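Local coordinates for protein cytochrome P450 (Novosphingobium aromaticivorans, PDB 3OFT) that is a haem-binding member of the cytochrome P450 family, a mostly helical fold with smaller beta sheets that carries its iron protoporphyrin IX inside, at residues A8-D13 against D292-T297; P37-S42 against G47-A52. One frame throughout, in Å; residues are numbered along the deposited sequence.

Contact 1. Residues A8-D13 against D292-T297; sequences ADRVVD and DADGVT
Arg10 meets the type I' beta turn running from Ala293 to Val296 with the two backbones well apart: the nearest CA atoms, those of Arg10 and Val296, are 9.4 Å from each other, and the long arginine side chain bridges the gap. The turn closes a tight two-residue beta hairpin, with Val296 N bonded to Ala293 O at 2.9 Å and Ala293 N bonded back to Val296 O. Arg10 leaves a short 3-10 segment, bends at chi2 (-60°) and then runs out extended, bringing its guanidinium to the turn. There it uses both terminal nitrogens on one residue. Arg10 NH2 gives the straighter bond, 2.7 Å to the backbone O of Asp294, arriving nearly in line with that carbonyl. Arg10 NH1 forms a salt bridge with Asp294 OD2 at 2.6 Å, but the hydrogen bond in it is weak, bent to 129° at the hydrogen; the guanidinium and carboxylate planes stand 57° apart. Val296 CG1 lies over the centre of one guanidinium face, 4.0 Å from Arg10 CZ. Asp294 and Gly295, the two central residues, both have the positive phi of a type I' turn; glycine takes it without strain. The ion pair has second partners on both sides: Arg10 NH1 also bonds Leu39 O, and Asp294 OD1 pairs with Arg53. Val296 and Ala293 rest on Leu39 of strand 39-42, while helix 54-62 meets the turn through Val56, Glu59 and Leu60.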
# COMPACT_ATOMS: atom_id res chain seq x y z
N ALA A 8 -10.56 21.26 -23.60
CA ALA A 8 -9.57 22.18 -23.07
C ALA A 8 -9.73 22.42 -21.57
O ALA A 8 -8.73 22.56 -20.86
CB ALA A 8 -9.61 23.54 -23.82
N ASP A 9 -10.98 22.52 -21.12
CA ASP A 9 -11.25 22.84 -19.72
C ASP A 9 -10.89 21.71 -18.73
O ASP A 9 -10.86 21.94 -17.52
CB ASP A 9 -12.69 23.32 -19.52
CG ASP A 9 -13.74 22.21 -19.73
OD1 ASP A 9 -14.89 22.42 -19.29
OD2 ASP A 9 -13.45 21.16 -20.36
N ARG A 10 -10.62 20.51 -19.26
CA ARG A 10 -10.14 19.36 -18.45
C ARG A 10 -8.61 19.25 -18.34
O ARG A 10 -8.11 18.32 -17.69
CB ARG A 10 -10.68 18.03 -19.03
CG ARG A 10 -12.21 17.91 -19.21
CD ARG A 10 -12.95 18.07 -17.90
NE ARG A 10 -14.40 17.84 -18.01
CZ ARG A 10 -15.07 16.80 -17.49
NH1 ARG A 10 -14.45 15.83 -16.84
NH2 ARG A 10 -16.40 16.74 -17.64
N VAL A 11 -7.85 20.14 -18.97
CA VAL A 11 -6.38 20.01 -19.01
C VAL A 11 -5.75 20.55 -17.73
O VAL A 11 -6.10 21.64 -17.30
CB VAL A 11 -5.74 20.72 -20.23
CG1 VAL A 11 -4.20 20.67 -20.16
CG2 VAL A 11 -6.24 20.12 -21.54
N VAL A 12 -4.86 19.77 -17.12
CA VAL A 12 -4.04 20.21 -15.98
C VAL A 12 -2.59 19.81 -16.24
O VAL A 12 -2.33 19.01 -17.11
CB VAL A 12 -4.49 19.61 -14.62
CG1 VAL A 12 -5.91 19.99 -14.28
CG2 VAL A 12 -4.32 18.07 -14.62
N ASP A 13 -1.65 20.34 -15.48
CA ASP A 13 -0.29 19.86 -15.61
C ASP A 13 0.18 19.09 -14.36
O ASP A 13 1.38 18.76 -14.22
CB ASP A 13 0.63 21.03 -15.94
CG ASP A 13 0.73 22.01 -14.81
OD1 ASP A 13 1.62 22.90 -14.86
OD2 ASP A 13 -0.08 21.92 -13.86
N ASP A 292 -17.05 5.91 -21.18
CA ASP A 292 -17.61 7.21 -20.87
C ASP A 292 -17.64 7.39 -19.37
O ASP A 292 -18.08 6.47 -18.65
CB ASP A 292 -19.04 7.30 -21.37
CG ASP A 292 -19.13 7.48 -22.88
OD1 ASP A 292 -18.07 7.50 -23.56
OD2 ASP A 292 -20.27 7.59 -23.39
N ALA A 293 -17.24 8.58 -18.93
CA ALA A 293 -17.10 8.90 -17.52
C ALA A 293 -17.11 10.42 -17.34
O ALA A 293 -16.37 11.15 -18.03
CB ALA A 293 -15.80 8.32 -16.99
N ASP A 294 -17.92 10.89 -16.40
CA ASP A 294 -17.97 12.31 -16.06
C ASP A 294 -18.18 13.24 -17.27
O ASP A 294 -17.68 14.37 -17.28
CB ASP A 294 -16.71 12.73 -15.30
CG ASP A 294 -16.82 14.15 -14.73
OD1 ASP A 294 -17.89 14.46 -14.16
OD2 ASP A 294 -15.86 14.94 -14.82
N GLY A 295 -18.86 12.75 -18.31
CA GLY A 295 -19.11 13.56 -19.51
C GLY A 295 -18.02 13.61 -20.56
O GLY A 295 -18.07 14.43 -21.49
N VAL A 296 -17.00 12.76 -20.41
CA VAL A 296 -15.97 12.61 -21.44
C VAL A 296 -15.83 11.13 -21.76
O VAL A 296 -16.53 10.30 -21.16
CB VAL A 296 -14.59 13.22 -21.05
CG1 VAL A 296 -14.67 14.75 -20.94
CG2 VAL A 296 -14.03 12.58 -19.74
N THR A 297 -14.97 10.81 -22.73
CA THR A 297 -14.72 9.43 -23.14
C THR A 297 -13.23 9.16 -23.02
O THR A 297 -12.40 9.78 -23.71
CB THR A 297 -15.12 9.16 -24.60
OG1 THR A 297 -16.52 9.42 -24.76
CG2 THR A 297 -14.83 7.69 -25.00

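Contact 2. Residues P37-S42 against G47-A52; sequences PGLVWS and GHWIAA
Trp41 and Trp49 face each other as a non-hydrogen-bonded pair of the antiparallel hairpin formed by strands 39-42 and 48-51, both indoles on the same side of the sheet as Leu39 and Ala51. From CB, the Trp41 side chain sets out with CG anti to the backbone N (chi1 173°), which carries the indole across the neighbouring strand. CD2 comes near His48 O and N; CE2 and CZ2 lie over the backbone joining Gly47 to His48, with Trp41 CZ2 only 3.4 Å from Gly47 C, so one ring face is laid on that peptide. At the far rim CH2 meets Gly47 O, while CE3 and CZ3 turn to the other indole, Trp41 CZ3 standing 3.8 Å from Trp49 NE1. The edge of Trp41 thus points at the face of Trp49, a T-shaped stack with planes at 82° and centroids 4.9 Å apart. Leu39 CG approaches Trp49 CE3 at 3.8 Å, its side chain crossing the indole at about a right angle. On the opposite side, Val40 CG2 packs on Ile50 CB, and Ile50 CD1 reaches Ser42 CB. Two-way backbone bonds join Val40 to Ile50 and Ser42 to His48; Ala52 N adds a bond to Gly38 O, approaching from above the carbonyl plane. Trp41 and Trp49 instead bond to strands 11-12 and 303-307 on the flanks, making the hairpin the middle of a larger sheet. Side chains on both faces meet through apolar and aromatic contact, while polar ends find partners beyond the hairpin: Trp49 NE1 bonds Asp302 OD1, and Ser42 OG bonds Phe14 O and Ala44 N.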
# COMPACT_ATOMS: atom_id res chain seq x y z
N PRO A 37 -12.69 19.84 -12.35
CA PRO A 37 -13.45 18.76 -12.97
C PRO A 37 -13.14 17.37 -12.34
O PRO A 37 -12.03 17.16 -11.83
CB PRO A 37 -13.00 18.82 -14.44
CG PRO A 37 -12.45 20.22 -14.63
CD PRO A 37 -11.86 20.58 -13.31
N GLY A 38 -14.11 16.47 -12.35
CA GLY A 38 -13.98 15.16 -11.72
C GLY A 38 -13.13 14.17 -12.50
O GLY A 38 -12.86 13.07 -12.02
N LEU A 39 -12.73 14.56 -13.71
CA LEU A 39 -11.82 13.75 -14.56
C LEU A 39 -11.03 14.72 -15.40
O LEU A 39 -11.62 15.48 -16.18
CB LEU A 39 -12.63 12.77 -15.43
CG LEU A 39 -11.96 11.66 -16.24
CD1 LEU A 39 -10.94 10.85 -15.43
CD2 LEU A 39 -13.05 10.70 -16.79
N VAL A 40 -9.71 14.78 -15.17
CA VAL A 40 -8.81 15.77 -15.80
C VAL A 40 -7.75 15.04 -16.62
O VAL A 40 -7.48 13.85 -16.39
CB VAL A 40 -8.16 16.77 -14.75
CG1 VAL A 40 -9.22 17.68 -14.15
CG2 VAL A 40 -7.40 16.04 -13.63
N TRP A 41 -7.17 15.73 -17.60
CA TRP A 41 -6.10 15.16 -18.42
C TRP A 41 -4.85 15.89 -18.06
O TRP A 41 -4.78 17.09 -18.28
CB TRP A 41 -6.36 15.39 -19.91
CG TRP A 41 -5.21 14.97 -20.80
CD1 TRP A 41 -4.22 15.76 -21.31
CD2 TRP A 41 -4.97 13.65 -21.29
NE1 TRP A 41 -3.36 15.00 -22.09
CE2 TRP A 41 -3.81 13.71 -22.10
CE3 TRP A 41 -5.64 12.42 -21.15
CZ2 TRP A 41 -3.30 12.59 -22.76
CZ3 TRP A 41 -5.13 11.30 -21.81
CH2 TRP A 41 -3.97 11.41 -22.61
N SER A 42 -3.85 15.20 -17.50
CA SER A 42 -2.59 15.88 -17.17
C SER A 42 -1.68 15.74 -18.37
O SER A 42 -1.60 14.68 -18.97
CB SER A 42 -1.91 15.29 -15.93
OG SER A 42 -0.61 15.85 -15.77
N GLY A 47 1.20 12.24 -20.62
CA GLY A 47 -0.21 12.52 -20.91
C GLY A 47 -1.12 11.39 -20.47
O GLY A 47 -1.03 10.26 -20.98
N HIS A 48 -2.01 11.69 -19.53
CA HIS A 48 -2.88 10.65 -18.93
C HIS A 48 -4.06 11.28 -18.16
O HIS A 48 -3.95 12.42 -17.67
CB HIS A 48 -2.05 9.72 -18.01
CG HIS A 48 -1.61 10.36 -16.73
ND1 HIS A 48 -0.35 10.92 -16.56
CD2 HIS A 48 -2.25 10.51 -15.56
CE1 HIS A 48 -0.25 11.39 -15.32
NE2 HIS A 48 -1.40 11.19 -14.71
N TRP A 49 -5.14 10.53 -18.02
CA TRP A 49 -6.24 10.98 -17.20
C TRP A 49 -5.95 10.83 -15.72
O TRP A 49 -5.17 9.95 -15.31
CB TRP A 49 -7.53 10.21 -17.51
CG TRP A 49 -8.06 10.31 -18.95
CD1 TRP A 49 -7.87 9.41 -19.96
CD2 TRP A 49 -8.88 11.36 -19.49
NE1 TRP A 49 -8.52 9.85 -21.10
CE2 TRP A 49 -9.13 11.04 -20.83
CE3 TRP A 49 -9.40 12.55 -18.96
CZ2 TRP A 49 -9.94 11.85 -21.66
CZ3 TRP A 49 -10.18 13.38 -19.79
CH2 TRP A 49 -10.43 13.02 -21.13
N ILE A 50 -6.58 11.67 -14.93
CA ILE A 50 -6.58 11.52 -13.47
C ILE A 50 -8.03 11.59 -12.98
O ILE A 50 -8.77 12.57 -13.28
CB ILE A 50 -5.75 12.60 -12.72
CG1 ILE A 50 -4.28 12.61 -13.13
CG2 ILE A 50 -5.92 12.39 -11.20
CD1 ILE A 50 -3.45 13.88 -12.67
N ALA A 51 -8.47 10.57 -12.24
CA ALA A 51 -9.82 10.62 -11.67
C ALA A 51 -9.75 11.54 -10.45
O ALA A 51 -8.90 11.35 -9.60
CB ALA A 51 -10.29 9.25 -11.29
N ALA A 52 -10.63 12.55 -10.38
CA ALA A 52 -10.45 13.66 -9.45
C ALA A 52 -11.70 13.96 -8.63
O ALA A 52 -11.86 15.05 -8.09
CB ALA A 52 -9.98 14.92 -10.22

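Overall arrangement
Contact 2 is the buried one, a sequence-local hairpin inside the six-stranded mixed sheet; contact 1 lies farther out, only partly buried, and ties together chain regions 279 residues apart. Their centres are about 6 Å from each other, and strand 39-42 is common ground. Strand 11-12 runs parallel to it as one of the sheet's two edge strands, with Arg10 O 2.8 Å from Trp41 N, probably a hydrogen bond. Along the chain, the hairpin falls between the two segments of contact 1. The chemistry changes accordingly: regular backbone pairing with aromatic and aliphatic packing in contact 2, and a charged side chain reaching a separate two-stranded hairpin in contact 1.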